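Local structure of hexapeptide transferase family protein (Anaplasma phagocytophilum, 3IXC) at residues C53-S59 / V75-I81; K152-L156 / R166-E170; K100-I104 / L176-E181; G31-S35 / I48-V52. The protein probably acts as a transferase and binds magnesium in a trimer of left-handed beta-helical subunits related to gamma-carbonic anhydrases. All coordinates share one frame; numbering follows the deposited sequence.

Interaction 1 (C53-S59 / V75-I81); sequences CIGKNAS and VGEGTNI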
loop_
_atom_site.group_PDB
_atom_site.type_symbol
_atom_site.label_atom_id
_atom_site.label_comp_id
_atom_site.label_asym_id
_atom_site.label_seq_id
_atom_site.Cartn_x
_atom_site.Cartn_y
_atom_site.Cartn_z
ATOM N N CYS A 53 -15.406 6.004 14.618
ATOM C CA CYS A 53 -15.539 5.464 15.972
ATOM C C CYS A 53 -14.736 4.180 16.092
ATOM O O CYS A 53 -14.884 3.277 15.260
ATOM C CB CYS A 53 -17.005 5.179 16.301
ATOM S SG CYS A 53 -18.003 6.650 16.532
ATOM N N ILE A 54 -13.889 4.111 17.115
ATOM C CA ILE A 54 -12.985 2.974 17.342
ATOM C C ILE A 54 -13.323 2.336 18.697
ATOM O O ILE A 54 -13.214 3.007 19.738
ATOM C CB ILE A 54 -11.497 3.430 17.375
ATOM C CG1 ILE A 54 -11.109 4.220 16.115
ATOM C CG2 ILE A 54 -10.562 2.234 17.564
ATOM C CD1 ILE A 54 -11.071 3.383 14.862
ATOM N N GLY A 55 -13.707 1.061 18.687
ATOM C CA GLY A 55 -14.159 0.367 19.888
ATOM C C GLY A 55 -13.089 -0.153 20.826
ATOM O O GLY A 55 -11.889 -0.082 20.535
ATOM N N LYS A 56 -13.554 -0.678 21.960
ATOM C CA LYS A 56 -12.719 -1.282 22.992
ATOM C C LYS A 56 -11.753 -2.319 22.413
ATOM O O LYS A 56 -12.161 -3.182 21.640
ATOM C CB LYS A 56 -13.636 -1.931 24.041
ATOM C CG LYS A 56 -12.984 -2.900 24.988
ATOM C CD LYS A 56 -14.028 -3.414 25.987
ATOM C CE LYS A 56 -13.440 -4.460 26.924
ATOM N NZ LYS A 56 -14.454 -4.887 27.945
ATOM N N ASN A 57 -10.479 -2.225 22.794
ATOM C CA ASN A 57 -9.464 -3.227 22.439
ATOM C C ASN A 57 -9.162 -3.362 20.952
ATOM O O ASN A 57 -8.510 -4.321 20.552
ATOM C CB ASN A 57 -9.812 -4.616 23.008
ATOM C CG ASN A 57 -9.812 -4.649 24.530
ATOM O OD1 ASN A 57 -9.103 -3.876 25.195
ATOM N ND2 ASN A 57 -10.596 -5.563 25.093
ATOM N N ALA A 58 -9.652 -2.428 20.134
ATOM C CA ALA A 58 -9.264 -2.406 18.724
ATOM C C ALA A 58 -7.795 -2.020 18.594
ATOM O O ALA A 58 -7.203 -1.471 19.525
ATOM C CB ALA A 58 -10.144 -1.445 17.930
ATOM N N SER A 59 -7.205 -2.315 17.442
ATOM C CA SER A 59 -5.828 -1.912 17.182
ATOM C C SER A 59 -5.702 -1.448 15.736
ATOM O O SER A 59 -6.081 -2.155 14.792
ATOM C CB SER A 59 -4.814 -3.017 17.537
ATOM O OG SER A 59 -5.099 -4.264 16.905
ATOM N N VAL A 75 -15.600 1.041 13.723
ATOM C CA VAL A 75 -14.728 -0.102 13.960
ATOM C C VAL A 75 -15.066 -0.718 15.315
ATOM O O VAL A 75 -14.869 -0.091 16.363
ATOM C CB VAL A 75 -13.239 0.309 13.926
ATOM C CG1 VAL A 75 -12.335 -0.903 14.180
ATOM C CG2 VAL A 75 -12.886 0.997 12.584
ATOM N N GLY A 76 -15.560 -1.952 15.284
ATOM C CA GLY A 76 -16.036 -2.617 16.493
ATOM C C GLY A 76 -14.940 -3.069 17.445
ATOM O O GLY A 76 -13.755 -3.085 17.102
ATOM N N GLU A 77 -15.367 -3.434 18.654
ATOM C CA GLU A 77 -14.504 -3.977 19.699
ATOM C C GLU A 77 -13.606 -5.102 19.179
ATOM O O GLU A 77 -14.069 -5.974 18.446
ATOM C CB GLU A 77 -15.376 -4.515 20.846
ATOM C CG GLU A 77 -14.629 -5.364 21.861
ATOM C CD GLU A 77 -15.539 -6.008 22.904
ATOM O OE1 GLU A 77 -16.776 -5.808 22.853
ATOM O OE2 GLU A 77 -15.014 -6.722 23.776
ATOM N N GLY A 78 -12.330 -5.075 19.568
ATOM C CA GLY A 78 -11.426 -6.207 19.348
ATOM C C GLY A 78 -10.994 -6.411 17.907
ATOM O O GLY A 78 -10.489 -7.473 17.557
ATOM N N THR A 79 -11.195 -5.390 17.078
ATOM C CA THR A 79 -10.839 -5.463 15.663
ATOM C C THR A 79 -9.448 -4.903 15.405
ATOM O O THR A 79 -9.071 -3.872 15.975
ATOM C CB THR A 79 -11.919 -4.757 14.817
ATOM O OG1 THR A 79 -13.082 -5.599 14.788
ATOM C CG2 THR A 79 -11.456 -4.473 13.372
ATOM N N ASN A 80 -8.693 -5.586 14.546
ATOM C CA ASN A 80 -7.391 -5.078 14.108
ATOM C C ASN A 80 -7.445 -4.651 12.644
ATOM O O ASN A 80 -8.030 -5.342 11.796
ATOM C CB ASN A 80 -6.265 -6.092 14.373
ATOM C CG ASN A 80 -6.443 -7.391 13.601
ATOM O OD1 ASN A 80 -5.980 -7.521 12.470
ATOM N ND2 ASN A 80 -7.112 -8.360 14.214
ATOM N N ILE A 81 -6.890 -3.477 12.362
ATOM C CA ILE A 81 -6.749 -3.007 10.987
ATOM C C ILE A 81 -5.261 -2.791 10.764
ATOM O O ILE A 81 -4.670 -1.834 11.277
ATOM C CB ILE A 81 -7.559 -1.724 10.738
ATOM C CG1 ILE A 81 -9.024 -1.943 11.142
ATOM C CG2 ILE A 81 -7.436 -1.310 9.261
ATOM C CD1 ILE A 81 -9.943 -0.739 10.920
HETATM O O HOH W 1 -12.332 -7.153 23.564
#
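Ile-54 and Val-75 sit side by side on successive coils of the left-handed parallel beta-helix; in the conformer modelled here, one of two, CD1 of Ile-54 is 3.8 Å from CG2 of Val-75. Leu-66 and Ile-60 close round Ile-54 from within the same chain, so this is the tight, buried part of the contact. The Ile-54/Val-75 bridge is parallel: Val-75 N donates a hydrogen bond to Cys-53 O, and Gly-55 N donates one to Val-75 O. Past it both coils turn a corner through matching type II turns, Gly-55 to Ala-58 and Gly-76 to Thr-79. Here Gly-78 N bonds to Lys-56 O at 2.8 Å, and Gly-78 accepts the positive phi of 73° that the turn demands. The parallel pairing resumes where Ser-59 N meets Thr-79 O at 2.8 Å and Ile-81 N meets Ser-59 O at 2.9 Å.

The corner's outer side is looser. Lys-56 and Glu-77 run out alongside each other, each with CG anti to its backbone N (chi1 165° and 168°), yet NZ of Lys-56 stays 4.6 Å from OE2 of Glu-77, beyond a salt bridge. A water links that same OE2 to ND2 of Asn-57, whose OD1 is held by Arg-188 of the C-terminal helix. The chemistry therefore divides: backbone bonds and aliphatic packing set the coil spacing, while the charged pair probably adds only a modest attraction at the solvent side.

Interaction 2 (K152-L156 / R166-E170); sequences KSGEL and RMMTE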
loop_
_atom_site.group_PDB
_atom_site.type_symbol
_atom_site.label_atom_id
_atom_site.label_comp_id
_atom_site.label_asym_id
_atom_site.label_seq_id
_atom_site.Cartn_x
_atom_site.Cartn_y
_atom_site.Cartn_z
ATOM N N LYS A 152 -20.937 -14.968 2.239
ATOM C CA LYS A 152 -21.809 -15.508 3.287
ATOM C C LYS A 152 -20.998 -16.147 4.408
ATOM O O LYS A 152 -19.840 -16.534 4.209
ATOM C CB LYS A 152 -22.816 -16.499 2.711
ATOM C CG LYS A 152 -23.830 -15.860 1.771
ATOM C CD LYS A 152 -24.794 -16.896 1.218
ATOM C CE LYS A 152 -25.799 -16.253 0.279
ATOM N NZ LYS A 152 -26.675 -17.260 -0.385
ATOM N N SER A 153 -21.612 -16.247 5.585
ATOM C CA SER A 153 -20.967 -16.839 6.755
ATOM C C SER A 153 -20.390 -18.213 6.456
ATOM O O SER A 153 -21.055 -19.060 5.847
ATOM C CB SER A 153 -21.956 -16.937 7.918
ATOM O OG SER A 153 -22.400 -15.647 8.306
ATOM N N GLY A 154 -19.146 -18.417 6.884
ATOM C CA GLY A 154 -18.462 -19.684 6.705
ATOM C C GLY A 154 -17.773 -19.844 5.362
ATOM O O GLY A 154 -17.017 -20.794 5.174
ATOM N N GLU A 155 -18.033 -18.924 4.433
ATOM C CA GLU A 155 -17.425 -19.001 3.102
ATOM C C GLU A 155 -16.045 -18.360 3.032
ATOM O O GLU A 155 -15.768 -17.362 3.706
ATOM C CB GLU A 155 -18.316 -18.362 2.035
ATOM C CG GLU A 155 -19.698 -18.983 1.926
ATOM C CD GLU A 155 -20.549 -18.385 0.808
ATOM O OE1 GLU A 155 -20.248 -17.269 0.332
ATOM O OE2 GLU A 155 -21.536 -19.045 0.418
ATOM N N LEU A 156 -15.209 -18.945 2.176
ATOM C CA LEU A 156 -13.939 -18.368 1.771
ATOM C C LEU A 156 -14.053 -17.960 0.300
ATOM O O LEU A 156 -14.386 -18.777 -0.558
ATOM C CB LEU A 156 -12.788 -19.368 1.961
ATOM C CG LEU A 156 -11.425 -18.970 1.368
ATOM C CD1 LEU A 156 -10.874 -17.674 1.976
ATOM C CD2 LEU A 156 -10.431 -20.119 1.545
ATOM N N ARG A 166 -14.591 -22.001 -1.514
ATOM C CA ARG A 166 -15.010 -23.168 -0.734
ATOM C C ARG A 166 -15.473 -22.696 0.637
ATOM O O ARG A 166 -15.268 -21.543 1.008
ATOM C CB ARG A 166 -13.847 -24.149 -0.565
ATOM C CG ARG A 166 -12.601 -23.534 0.084
ATOM C CD ARG A 166 -11.551 -24.593 0.385
ATOM N NE ARG A 166 -10.291 -24.023 0.864
ATOM C CZ ARG A 166 -10.063 -23.643 2.123
ATOM N NH1 ARG A 166 -11.021 -23.754 3.043
ATOM N NH2 ARG A 166 -8.878 -23.137 2.463
ATOM N N MET A 167 -16.099 -23.593 1.391
ATOM C CA MET A 167 -16.311 -23.334 2.809
ATOM C C MET A 167 -14.985 -23.462 3.566
ATOM O O MET A 167 -14.049 -24.126 3.111
ATOM C CB MET A 167 -17.367 -24.283 3.394
ATOM C CG MET A 167 -18.745 -24.176 2.738
ATOM S SD MET A 167 -19.485 -22.531 2.800
ATOM C CE MET A 167 -20.007 -22.416 4.513
ATOM N N MET A 168 -14.917 -22.803 4.720
ATOM C CA MET A 168 -13.756 -22.878 5.594
ATOM C C MET A 168 -13.708 -24.166 6.407
ATOM O O MET A 168 -14.744 -24.739 6.760
ATOM C CB MET A 168 -13.742 -21.686 6.539
ATOM C CG MET A 168 -13.124 -20.436 5.939
ATOM S SD MET A 168 -13.021 -19.095 7.137
ATOM C CE MET A 168 -14.703 -18.484 7.022
ATOM N N THR A 169 -12.491 -24.605 6.712
ATOM C CA THR A 169 -12.278 -25.760 7.571
ATOM C C THR A 169 -12.567 -25.380 9.023
ATOM O O THR A 169 -12.690 -24.194 9.350
ATOM C CB THR A 169 -10.820 -26.245 7.482
ATOM O OG1 THR A 169 -9.962 -25.210 7.972
ATOM C CG2 THR A 169 -10.444 -26.540 6.039
ATOM N N GLU A 170 -12.646 -26.387 9.888
ATOM C CA GLU A 170 -12.785 -26.158 11.326
ATOM C C GLU A 170 -11.652 -25.258 11.843
ATOM O O GLU A 170 -11.901 -24.317 12.600
ATOM C CB GLU A 170 -12.782 -27.488 12.082
ATOM C CG GLU A 170 -12.851 -27.329 13.606
ATOM C CD GLU A 170 -12.715 -28.646 14.345
ATOM O OE1 GLU A 170 -13.372 -29.631 13.948
ATOM O OE2 GLU A 170 -11.964 -28.694 15.337
#
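The guanidinium of Arg-166 carries CD2 of Leu-156 over the centre of one face, 3.5 Å above the plane, while at its edge NH1 donates to Met-167 O, nearly in the guanidinium plane. Glu-172 forms a salt bridge with the same NH1. These residues belong to an antiparallel beta hairpin, strands 155-159 and 162-167, which ends the run of parallel coils and leads into the C-terminal helix. Leu-156 and Arg-166 form a hydrogen-bonded pair: Leu-156 N reaches Arg-166 O at 2.8 Å, whereas the return bond from Arg-166 N to Leu-156 O is weak at 3.4 Å. Both side chains leave on the same side of the sheet and run alongside each other, which brings the leucine methyl over the guanidinium.

One step along, Glu-155 and Met-167 make the non-hydrogen-bonded pair and their side chains diverge. Met-167 nevertheless folds back, bent at chi2 (-58°) and chi3 (-75°), and brings SD within 3.7 Å of CG of Glu-155. The carboxylate of Glu-155 is engaged elsewhere: OE1 takes bonds from Lys-152 N, which comes from above the carboxylate plane, and from NE1 of Trp-157. Met-168 packs its CG against CB of Leu-156, and its backbone N donates to Gly-154 O at 2.9 Å. On that glycine also rests the end of Met-167, with CE 3.5 Å from Gly-154 O.

Interaction 3 (K100-I104 / L176-E181); sequences KFVTI and LQKSAE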
loop_
_atom_site.group_PDB
_atom_site.type_symbol
_atom_site.label_atom_id
_atom_site.label_comp_id
_atom_site.label_asym_id
_atom_site.label_seq_id
_atom_site.Cartn_x
_atom_site.Cartn_y
_atom_site.Cartn_z
ATOM N N LYS A 100 -17.119 -6.583 15.237
ATOM C CA LYS A 100 -16.256 -6.941 16.354
ATOM C C LYS A 100 -15.333 -8.092 15.986
ATOM O O LYS A 100 -15.715 -8.979 15.231
ATOM C CB LYS A 100 -17.106 -7.369 17.553
ATOM C CG LYS A 100 -18.105 -6.344 18.024
ATOM C CD LYS A 100 -18.863 -6.923 19.205
ATOM C CE LYS A 100 -20.048 -6.072 19.592
ATOM N NZ LYS A 100 -20.829 -6.734 20.676
ATOM N N PHE A 101 -14.122 -8.080 16.541
ATOM C CA PHE A 101 -13.171 -9.192 16.370
ATOM C C PHE A 101 -12.894 -9.514 14.905
ATOM O O PHE A 101 -12.760 -10.676 14.519
ATOM C CB PHE A 101 -13.635 -10.420 17.178
ATOM C CG PHE A 101 -13.879 -10.109 18.622
ATOM C CD1 PHE A 101 -12.813 -9.822 19.475
ATOM C CD2 PHE A 101 -15.176 -10.065 19.124
ATOM C CE1 PHE A 101 -13.038 -9.509 20.821
ATOM C CE2 PHE A 101 -15.409 -9.753 20.459
ATOM C CZ PHE A 101 -14.341 -9.480 21.310
ATOM N N VAL A 102 -12.809 -8.451 14.104
ATOM C CA VAL A 102 -12.505 -8.547 12.678
ATOM C C VAL A 102 -10.992 -8.414 12.505
ATOM O O VAL A 102 -10.339 -7.652 13.230
ATOM C CB VAL A 102 -13.226 -7.423 11.886
ATOM C CG1 VAL A 102 -12.685 -7.310 10.453
ATOM C CG2 VAL A 102 -14.732 -7.682 11.843
ATOM N N THR A 103 -10.440 -9.172 11.557
ATOM C CA THR A 103 -9.031 -9.050 11.189
ATOM C C THR A 103 -8.952 -8.499 9.772
ATOM O O THR A 103 -9.512 -9.099 8.838
ATOM C CB THR A 103 -8.305 -10.415 11.264
ATOM O OG1 THR A 103 -8.226 -10.849 12.633
ATOM C CG2 THR A 103 -6.869 -10.308 10.707
ATOM N N ILE A 104 -8.294 -7.342 9.632
ATOM C CA ILE A 104 -8.003 -6.784 8.315
ATOM C C ILE A 104 -6.490 -6.763 8.137
ATOM O O ILE A 104 -5.767 -6.104 8.880
ATOM C CB ILE A 104 -8.628 -5.380 8.120
ATOM C CG1 ILE A 104 -10.155 -5.488 8.159
ATOM C CG2 ILE A 104 -8.168 -4.750 6.783
ATOM C CD1 ILE A 104 -10.846 -4.309 8.810
ATOM N N LEU A 176 -10.662 -17.417 13.175
ATOM C CA LEU A 176 -11.257 -16.081 13.076
ATOM C C LEU A 176 -11.212 -15.375 14.432
ATOM O O LEU A 176 -10.726 -14.239 14.535
ATOM C CB LEU A 176 -12.688 -16.157 12.547
ATOM C CG LEU A 176 -12.878 -16.882 11.210
ATOM C CD1 LEU A 176 -14.367 -17.087 10.932
ATOM C CD2 LEU A 176 -12.202 -16.141 10.046
ATOM N N GLN A 177 -11.682 -16.055 15.478
ATOM C CA GLN A 177 -11.634 -15.463 16.816
ATOM C C GLN A 177 -10.213 -15.431 17.368
ATOM O O GLN A 177 -9.827 -14.462 18.019
ATOM C CB GLN A 177 -12.582 -16.174 17.795
ATOM C CG GLN A 177 -12.659 -15.547 19.202
ATOM C CD GLN A 177 -13.238 -14.122 19.245
ATOM O OE1 GLN A 177 -13.950 -13.691 18.334
ATOM N NE2 GLN A 177 -12.947 -13.400 20.328
ATOM N N LYS A 178 -9.438 -16.484 17.104
ATOM C CA LYS A 178 -8.057 -16.547 17.592
ATOM C C LYS A 178 -7.191 -15.406 17.055
ATOM O O LYS A 178 -6.448 -14.784 17.814
ATOM C CB LYS A 178 -7.421 -17.905 17.284
ATOM C CG LYS A 178 -6.092 -18.155 17.988
ATOM C CD LYS A 178 -6.220 -18.088 19.506
ATOM C CE LYS A 178 -4.876 -18.318 20.172
ATOM N NZ LYS A 178 -4.662 -17.351 21.280
ATOM N N SER A 179 -7.300 -15.127 15.758
ATOM C CA SER A 179 -6.576 -14.001 15.158
ATOM C C SER A 179 -6.858 -12.699 15.895
ATOM O O SER A 179 -5.931 -11.951 16.221
ATOM C CB SER A 179 -6.961 -13.844 13.683
ATOM O OG SER A 179 -6.294 -12.739 13.103
ATOM N N ALA A 180 -8.138 -12.436 16.163
ATOM C CA ALA A 180 -8.531 -11.197 16.837
ATOM C C ALA A 180 -7.956 -11.147 18.260
ATOM O O ALA A 180 -7.405 -10.129 18.671
ATOM C CB ALA A 180 -10.058 -11.049 16.852
ATOM N N GLU A 181 -8.071 -12.250 18.999
ATOM C CA GLU A 181 -7.524 -12.307 20.356
ATOM C C GLU A 181 -5.997 -12.143 20.378
ATOM O O GLU A 181 -5.443 -11.444 21.237
ATOM C CB GLU A 181 -7.966 -13.599 21.051
ATOM C CG GLU A 181 -9.470 -13.636 21.373
ATOM C CD GLU A 181 -9.931 -12.540 22.343
ATOM O OE1 GLU A 181 -9.119 -12.033 23.156
ATOM O OE2 GLU A 181 -11.133 -12.187 22.297
HETATM O O HOH W 2 -10.616 -11.973 13.162
#
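The helical segment 176-181 passes a corner of the coil, where Phe-101, in a left-handed backbone conformation, comes nearest to Ala-180, with CA atoms 5.1 Å apart. CB of Phe-101 is directed toward the helix. CB of Ala-180 touches CB of Phe-101 at 3.6 Å and lies at the edge of the ring, near its plane. Over one face sits NE2 of Gln-177, 3.7 Å above the plane and offset toward the rim; the amide is steeply inclined to the ring, at 67°, so this is no flat stack. With CG anti to the backbone N, a bend at chi2 (64°) lays the Gln-177 amide over the phenyl group, and OE1 is held by Asn-118. Obliquely to the ring, OE2 of Glu-181 comes within 3.6 Å of CE1 of Phe-101.

Deeper in the contact, OG of Ser-179 and OG1 of Thr-103 are 2.7 Å apart. Thr-103 OG1 also accepts a hydrogen bond from ND2 of Asn-80 on the preceding coil, and donates one to a water at 2.7 Å. That water donates to Phe-101 O at 2.8 Å and to Leu-176 O at 2.7 Å, bridging the two carbonyls; Phe-101 O also accepts from ND2 of Asn-118.

The helix thus lies against the beta-helix through a mixed surface: an aromatic ring packed against a methyl, an amide and a carboxylate, and an inner hydroxyl and water network that donates hydrogen bonds to two carbonyls and ties adjoining coils to the helix.

Interaction 4 (G31-S35 / I48-V52); sequences GVSPS and IIGDV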
loop_
_atom_site.group_PDB
_atom_site.type_symbol
_atom_site.label_atom_id
_atom_site.label_comp_id
_atom_site.label_asym_id
_atom_site.label_seq_id
_atom_site.Cartn_x
_atom_site.Cartn_y
_atom_site.Cartn_z
ATOM N N GLY A 31 -15.824 19.813 11.623
ATOM C CA GLY A 31 -16.219 19.943 13.023
ATOM C C GLY A 31 -16.344 18.631 13.778
ATOM O O GLY A 31 -16.676 18.635 14.962
ATOM N N VAL A 32 -16.089 17.513 13.101
ATOM C CA VAL A 32 -16.209 16.193 13.729
ATOM C C VAL A 32 -14.835 15.581 13.930
ATOM O O VAL A 32 -14.023 15.550 13.004
ATOM C CB VAL A 32 -17.079 15.226 12.890
ATOM C CG1 VAL A 32 -17.171 13.834 13.572
ATOM C CG2 VAL A 32 -18.467 15.818 12.673
ATOM N N SER A 33 -14.583 15.099 15.145
ATOM C CA SER A 33 -13.333 14.409 15.456
ATOM C C SER A 33 -13.625 12.972 15.867
ATOM O O SER A 33 -14.725 12.671 16.341
ATOM C CB SER A 33 -12.561 15.139 16.562
ATOM O OG SER A 33 -11.950 16.312 16.044
ATOM N N PRO A 34 -12.648 12.070 15.670
ATOM C CA PRO A 34 -12.902 10.662 15.979
ATOM C C PRO A 34 -13.186 10.402 17.450
ATOM O O PRO A 34 -12.739 11.159 18.317
ATOM C CB PRO A 34 -11.594 9.978 15.580
ATOM C CG PRO A 34 -11.023 10.872 14.502
ATOM C CD PRO A 34 -11.359 12.258 14.970
ATOM N N SER A 35 -13.952 9.345 17.701
ATOM C CA SER A 35 -14.214 8.870 19.052
ATOM C C SER A 35 -13.472 7.553 19.222
ATOM O O SER A 35 -13.795 6.559 18.571
ATOM C CB SER A 35 -15.714 8.689 19.279
ATOM O OG SER A 35 -16.388 9.936 19.234
ATOM N N ILE A 48 -6.441 9.146 11.577
ATOM C CA ILE A 48 -7.859 8.872 11.750
ATOM C C ILE A 48 -8.576 10.211 11.647
ATOM O O ILE A 48 -8.372 11.101 12.470
ATOM C CB ILE A 48 -8.142 8.181 13.100
ATOM C CG1 ILE A 48 -7.304 6.907 13.238
ATOM C CG2 ILE A 48 -9.618 7.831 13.237
ATOM C CD1 ILE A 48 -7.474 6.206 14.565
ATOM N N ILE A 49 -9.393 10.348 10.607
ATOM C CA ILE A 49 -9.952 11.649 10.244
ATOM C C ILE A 49 -11.464 11.665 10.313
ATOM O O ILE A 49 -12.132 10.798 9.748
ATOM C CB ILE A 49 -9.508 12.068 8.798
ATOM C CG1 ILE A 49 -7.978 12.042 8.641
ATOM C CG2 ILE A 49 -10.078 13.444 8.428
ATOM C CD1 ILE A 49 -7.446 10.831 7.893
ATOM N N GLY A 50 -12.004 12.678 10.991
ATOM C CA GLY A 50 -13.441 12.929 10.967
ATOM C C GLY A 50 -14.317 11.939 11.709
ATOM O O GLY A 50 -14.081 11.621 12.878
ATOM N N ASP A 51 -15.353 11.471 11.022
ATOM C CA ASP A 51 -16.421 10.710 11.658
ATOM C C ASP A 51 -16.037 9.242 11.753
ATOM O O ASP A 51 -16.484 8.418 10.961
ATOM C CB ASP A 51 -17.722 10.888 10.875
ATOM C CG ASP A 51 -18.954 10.456 11.653
ATOM O OD1 ASP A 51 -18.846 9.926 12.782
ATOM O OD2 ASP A 51 -20.059 10.660 11.110
ATOM N N VAL A 52 -15.197 8.927 12.730
ATOM C CA VAL A 52 -14.707 7.562 12.902
ATOM C C VAL A 52 -14.850 7.186 14.369
ATOM O O VAL A 52 -14.478 7.969 15.244
ATOM C CB VAL A 52 -13.217 7.433 12.503
ATOM C CG1 VAL A 52 -12.721 6.002 12.696
ATOM C CG2 VAL A 52 -12.990 7.879 11.052
#
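Val-52 O receives the backbone N of Ser-35 at 2.9 Å, the one hydrogen bond between 31-35 and 48-52, and CA of Pro-34 adds a C-H contact to that oxygen at 3.2 Å. The proline brings much of the remaining packing. Its ring lies against the start of the corner: CG is 3.3 Å from Ile-48 O and, in the modelled conformer of Ile-48, one of two, 3.6 Å from CG2 of that residue, while CB faces the side chain of Val-52. Pro-34 N also comes near Gly-50 O, but the proline's tertiary amide nitrogen carries no hydrogen, so the approach is packing.

The chain bends at Gly-50, whose positive phi (71°, with psi -130°) favours glycine, and Asp-51 follows as the centre of an inverse gamma turn, closed by a weak bond from Val-52 N to Gly-50 O. Across this corner, one of the CA hydrogens of Gly-50 points at Val-32 O, with CA 3.4 Å from that oxygen and the contact nearly straight at 167°. CG1 of Val-32 rests on CA of Asp-51 at 3.7 Å.

The corner connects strand 47-49 to strand 52-54 in the next sheet of the beta-helix, and the loop before strand 35-36 lies along it. Leu-26 packs on both Pro-34 and Ile-48, while Ile-49, its CB directed away from the loop, meets Tyr-190 of a neighbouring subunit.

Along the chain interaction 4 closes first and interaction 1 follows, while interaction 2 falls within the span bridged by interaction 3. Interactions 4 and 1 share a boundary, since Ser-35 O probably bonds Ile-54 N; interactions 1 and 3, with centres about 10 Å apart, reach neighbouring strands 80-81 and 103-104 of one sheet and touch in the turns just before them, where Glu-77 O probably bonds Phe-101 N. Interaction 2 reaches that sheet's far end, its centre about 34 Å from that of interaction 4. Helix 170-188 leaves the hairpin of interaction 2 and runs back over interaction 3 toward interaction 1, so the C-terminal part of the chain spans several coils of the beta-helix.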